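Local structure of coat protein (6YFR) at residues Thr19-Gly24 with Gly30-Val35; Ser9-Val12 with Lys17-Trp20. The protein forms the shell of a virus-like particle of an uncultured single-stranded RNA bacteriophage, its copies assembling as the coat that presumably encloses the genome. All coordinates share one frame; numbering follows the deposited sequence.

Contact 1. Residues Thr19-Gly24 with Gly30-Val35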
loop_
_atom_site.group_PDB
_atom_site.type_symbol
_atom_site.label_atom_id
_atom_site.label_comp_id
_atom_site.label_asym_id
_atom_site.label_seq_id
_atom_site.Cartn_x
_atom_site.Cartn_y
_atom_site.Cartn_z
ATOM N N THR A 19 42.601 -12.548 -60.329
ATOM C CA THR A 19 42.265 -11.239 -60.877
ATOM C C THR A 19 43.240 -10.831 -61.972
ATOM O O THR A 19 44.453 -11.028 -61.851
ATOM C CB THR A 19 42.241 -10.148 -59.791
ATOM O OG1 THR A 19 43.552 -9.980 -59.245
ATOM C CG2 THR A 19 41.269 -10.509 -58.676
ATOM N N TRP A 20 42.684 -10.260 -63.037
ATOM C CA TRP A 20 43.422 -9.610 -64.108
ATOM C C TRP A 20 43.122 -8.118 -64.080
ATOM O O TRP A 20 41.986 -7.709 -63.810
ATOM C CB TRP A 20 43.026 -10.162 -65.479
ATOM C CG TRP A 20 43.294 -11.613 -65.681
ATOM C CD1 TRP A 20 44.312 -12.162 -66.404
ATOM C CD2 TRP A 20 42.524 -12.709 -65.174
ATOM N NE1 TRP A 20 44.229 -13.533 -66.374
ATOM C CE2 TRP A 20 43.140 -13.894 -65.626
ATOM C CE3 TRP A 20 41.380 -12.805 -64.379
ATOM C CZ2 TRP A 20 42.648 -15.156 -65.310
ATOM C CZ3 TRP A 20 40.893 -14.064 -64.067
ATOM C CH2 TRP A 20 41.526 -15.220 -64.532
ATOM N N ASN A 21 44.135 -7.310 -64.371
ATOM C CA ASN A 21 43.971 -5.871 -64.513
ATOM C C ASN A 21 43.955 -5.496 -65.988
ATOM O O ASN A 21 44.701 -6.065 -66.794
ATOM C CB ASN A 21 45.092 -5.105 -63.801
ATOM C CG ASN A 21 44.946 -5.114 -62.293
ATOM O OD1 ASN A 21 43.929 -5.551 -61.754
ATOM N ND2 ASN A 21 45.968 -4.619 -61.601
ATOM N N VAL A 22 43.097 -4.538 -66.329
ATOM C CA VAL A 22 43.048 -3.985 -67.677
ATOM C C VAL A 22 44.217 -3.027 -67.854
ATOM O O VAL A 22 44.376 -2.073 -67.084
ATOM C CB VAL A 22 41.711 -3.272 -67.925
ATOM C CG1 VAL A 22 41.755 -2.514 -69.240
ATOM C CG2 VAL A 22 40.576 -4.265 -67.910
ATOM N N THR A 23 45.033 -3.271 -68.870
ATOM C CA THR A 23 46.232 -2.474 -69.083
ATOM C C THR A 23 45.905 -1.201 -69.856
ATOM O O THR A 23 44.933 -1.140 -70.612
ATOM C CB THR A 23 47.291 -3.278 -69.839
ATOM O OG1 THR A 23 46.738 -3.740 -71.078
ATOM C CG2 THR A 23 47.774 -4.478 -69.005
ATOM N N GLY A 24 46.727 -0.175 -69.645
ATOM C CA GLY A 24 46.582 1.081 -70.355
ATOM C C GLY A 24 45.497 1.994 -69.838
ATOM O O GLY A 24 45.079 2.909 -70.555
ATOM N N GLY A 30 43.741 2.403 -57.914
ATOM C CA GLY A 30 42.639 1.787 -57.192
ATOM C C GLY A 30 41.372 1.654 -58.010
ATOM O O GLY A 30 40.476 0.893 -57.632
ATOM N N LEU A 31 41.280 2.374 -59.129
ATOM C CA LEU A 31 40.138 2.303 -60.029
ATOM C C LEU A 31 40.491 1.660 -61.367
ATOM O O LEU A 31 39.788 1.875 -62.361
ATOM C CB LEU A 31 39.557 3.699 -60.243
ATOM C CG LEU A 31 38.964 4.316 -58.977
ATOM C CD1 LEU A 31 38.651 5.786 -59.187
ATOM C CD2 LEU A 31 37.716 3.556 -58.563
ATOM N N VAL A 32 41.565 0.879 -61.412
ATOM C CA VAL A 32 41.903 0.154 -62.641
ATOM C C VAL A 32 40.824 -0.892 -62.914
ATOM O O VAL A 32 40.461 -1.651 -61.999
ATOM C CB VAL A 32 43.286 -0.496 -62.517
ATOM C CG1 VAL A 32 43.454 -1.595 -63.549
ATOM C CG2 VAL A 32 44.378 0.550 -62.684
ATOM N N PRO A 33 40.276 -0.956 -64.126
ATOM C CA PRO A 33 39.269 -1.982 -64.426
ATOM C C PRO A 33 39.825 -3.375 -64.187
ATOM O O PRO A 33 40.988 -3.657 -64.481
ATOM C CB PRO A 33 38.954 -1.747 -65.908
ATOM C CG PRO A 33 39.345 -0.329 -66.163
ATOM C CD PRO A 33 40.517 -0.061 -65.268
ATOM N N GLN A 34 38.979 -4.252 -63.647
ATOM C CA GLN A 34 39.414 -5.578 -63.237
ATOM C C GLN A 34 38.498 -6.658 -63.792
ATOM O O GLN A 34 37.308 -6.430 -64.042
ATOM C CB GLN A 34 39.463 -5.704 -61.710
ATOM C CG GLN A 34 40.658 -5.034 -61.066
ATOM C CD GLN A 34 40.816 -5.426 -59.612
ATOM O OE1 GLN A 34 39.849 -5.815 -58.955
ATOM N NE2 GLN A 34 42.039 -5.336 -59.102
ATOM N N VAL A 35 39.076 -7.844 -63.976
ATOM C CA VAL A 35 38.333 -9.066 -64.261
ATOM C C VAL A 35 38.679 -10.078 -63.175
ATOM O O VAL A 35 39.857 -10.352 -62.931
ATOM C CB VAL A 35 38.660 -9.631 -65.654
ATOM C CG1 VAL A 35 37.746 -10.805 -65.971
ATOM C CG2 VAL A 35 38.537 -8.551 -66.716
#
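W20 and V35 face each other as an antiparallel hydrogen-bonded pair, tied by two nearly straight backbone bonds: W20 N gives to V35 O at 2.8 Å, and V35 N returns the bond to W20 O at 2.9 Å. V35 O also meets the edge of the indole, lying close to the ring plane beside CE3. One residue further on, N21 and Q34 form the non-hydrogen-bonded pair, and here the side chains supply the link. The CB of Q34 sits 3.8 Å from W20 O. With chi1 at -76°, CG stands beside the backbone N and passes N21 OD1 at 3.4 Å. The chain then runs on extended, past the same oxygen at CD, and ends with NE2 donating to N21 OD1 over 3.3 Å. This bond is long and bent, 140° at the hydrogen. The two side chains run alongside each other in the same direction, their amide planes only 22° apart. Beyond them V22 N bonds to P33 O at 2.9 Å, prolonging the ladder past the bridged pairs, although P33 itself has no N-H to offer. V22 CG2 packs across the proline at CB, 3.6 Å away, while V32 CG1 sits against N21 CB and V22 O, its side chain crossing that of N21 at about a right angle. W20 and V35 also pack against F104 of a second subunit, whose ring meets the indole edge-to-face. Alternation along the strands leaves polar N21 and Q34 on one face of the sheet and W20 and V35 on the other, in the antiparallel beta hairpin of strands 16-22 and 34-41, part of the five-stranded sheet covered by a partner subunit's helix, as in the coat proteins of RNA phages.

Contact 2. Residues Ser9-Val12 with Lys17-Trp20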
loop_
_atom_site.group_PDB
_atom_site.type_symbol
_atom_site.label_atom_id
_atom_site.label_comp_id
_atom_site.label_asym_id
_atom_site.label_seq_id
_atom_site.Cartn_x
_atom_site.Cartn_y
_atom_site.Cartn_z
ATOM N N SER A 9 46.635 -10.788 -59.709
ATOM C CA SER A 9 46.726 -11.790 -58.651
ATOM C C SER A 9 46.514 -13.177 -59.239
ATOM O O SER A 9 45.389 -13.505 -59.647
ATOM C CB SER A 9 45.702 -11.522 -57.548
ATOM O OG SER A 9 45.735 -12.557 -56.574
ATOM N N PRO A 10 47.538 -14.021 -59.288
ATOM C CA PRO A 10 47.429 -15.289 -60.007
ATOM C C PRO A 10 46.675 -16.317 -59.187
ATOM O O PRO A 10 46.486 -16.139 -57.972
ATOM C CB PRO A 10 48.894 -15.697 -60.204
ATOM C CG PRO A 10 49.566 -15.156 -58.983
ATOM C CD PRO A 10 48.850 -13.868 -58.639
ATOM N N PRO A 11 46.207 -17.398 -59.812
ATOM C CA PRO A 11 45.500 -18.432 -59.050
ATOM C C PRO A 11 46.439 -19.154 -58.102
ATOM O O PRO A 11 47.587 -19.461 -58.433
ATOM C CB PRO A 11 44.955 -19.369 -60.134
ATOM C CG PRO A 11 45.867 -19.170 -61.288
ATOM C CD PRO A 11 46.241 -17.714 -61.251
ATOM N N VAL A 12 45.928 -19.422 -56.913
ATOM C CA VAL A 12 46.695 -20.000 -55.826
ATOM C C VAL A 12 46.269 -21.438 -55.561
ATOM O O VAL A 12 47.092 -22.354 -55.540
ATOM C CB VAL A 12 46.548 -19.130 -54.559
ATOM C CG1 VAL A 12 47.309 -19.723 -53.408
ATOM C CG2 VAL A 12 46.975 -17.691 -54.853
ATOM N N LYS A 17 39.957 -16.860 -55.669
ATOM C CA LYS A 17 39.826 -15.765 -56.621
ATOM C C LYS A 17 41.117 -15.587 -57.404
ATOM O O LYS A 17 42.213 -15.778 -56.869
ATOM C CB LYS A 17 39.482 -14.436 -55.924
ATOM C CG LYS A 17 38.065 -14.341 -55.379
ATOM C CD LYS A 17 37.715 -12.903 -55.001
ATOM C CE LYS A 17 38.674 -12.342 -53.957
ATOM N NZ LYS A 17 38.285 -10.974 -53.506
ATOM N N SER A 18 40.973 -15.212 -58.671
ATOM C CA SER A 18 42.077 -14.791 -59.518
ATOM C C SER A 18 41.666 -13.492 -60.196
ATOM O O SER A 18 40.503 -13.336 -60.578
ATOM C CB SER A 18 42.424 -15.863 -60.557
ATOM O OG SER A 18 43.273 -15.347 -61.565
ATOM N N THR A 19 42.601 -12.548 -60.329
ATOM C CA THR A 19 42.265 -11.239 -60.877
ATOM C C THR A 19 43.240 -10.831 -61.972
ATOM O O THR A 19 44.453 -11.028 -61.851
ATOM C CB THR A 19 42.241 -10.148 -59.791
ATOM O OG1 THR A 19 43.552 -9.980 -59.245
ATOM C CG2 THR A 19 41.269 -10.509 -58.676
ATOM N N TRP A 20 42.684 -10.260 -63.037
ATOM C CA TRP A 20 43.422 -9.610 -64.108
ATOM C C TRP A 20 43.122 -8.118 -64.080
ATOM O O TRP A 20 41.986 -7.709 -63.810
ATOM C CB TRP A 20 43.026 -10.162 -65.479
ATOM C CG TRP A 20 43.294 -11.613 -65.681
ATOM C CD1 TRP A 20 44.312 -12.162 -66.404
ATOM C CD2 TRP A 20 42.524 -12.709 -65.174
ATOM N NE1 TRP A 20 44.229 -13.533 -66.374
ATOM C CE2 TRP A 20 43.140 -13.894 -65.626
ATOM C CE3 TRP A 20 41.380 -12.805 -64.379
ATOM C CZ2 TRP A 20 42.648 -15.156 -65.310
ATOM C CZ3 TRP A 20 40.893 -14.064 -64.067
ATOM C CH2 TRP A 20 41.526 -15.220 -64.532
#
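S9 and T19 meet backbone to backbone. T19 N donates to S9 O at 3.0 Å in a nearly straight bond lying in the carbonyl plane, and S9 N answers with a more bent bond to T19 O at 3.1 Å. The threonine hydroxyl adds a third, weak link: OG1 accepts from S9 N over 3.2 Å, so that this one N-H is divided between the carbonyl and the side chain of the same residue. The torsion of T19 explains it, since chi1 of 64° sets OG1 between the backbone N and the carbonyl carbon, on the side where it faces S9. OG1 also lies beside S9 CB. These bonds make S9 and T19 an antiparallel hydrogen-bonded pair, the last bridged pair before the chain turns back into strand 16-22, and strand 5-9 is an outermost strand of the sheet within the chain. Past that rung the two prolines have no N-H for further bonding, and the contact passes to S18. Its OG is anti to the backbone N (chi1 167°), which puts it on the other face of the strand from T19 OG1, where it comes 3.8 Å from P11 CD. The same oxygen lies 3.4 Å above the indole plane of W20, displaced toward the rim. L117 of a second subunit packs on both P11 and S18. Strand 16-22 is in turn held from its other edge, where S18 shares backbone hydrogen bonding with Q37 and T19 packs on V36. Further out this end of the hairpin packs against other copies: S9 lies on T13 and P10 on V12 of a third subunit, while V12 touches V12 of both the third and a fourth subunit.

Contact 2 comes first along the chain, and contact 1 begins where it ends: the two share T19 and W20 and have their centres about 12 Å apart. Both use strand 16-22, which lies between strands 5-9 and 34-41 in the antiparallel sheet, so each contact takes one edge of it. Contact 1 sits toward its end, near the loop leading to strand 34-41; contact 2 lies nearer its start, at the turn from strand 5-9. Both touch the second subunit, and each also reaches at least one further copy. The strand is thus common to the first two hairpins of the sheet, and both contacts contribute to subunit interfaces in the particle shell.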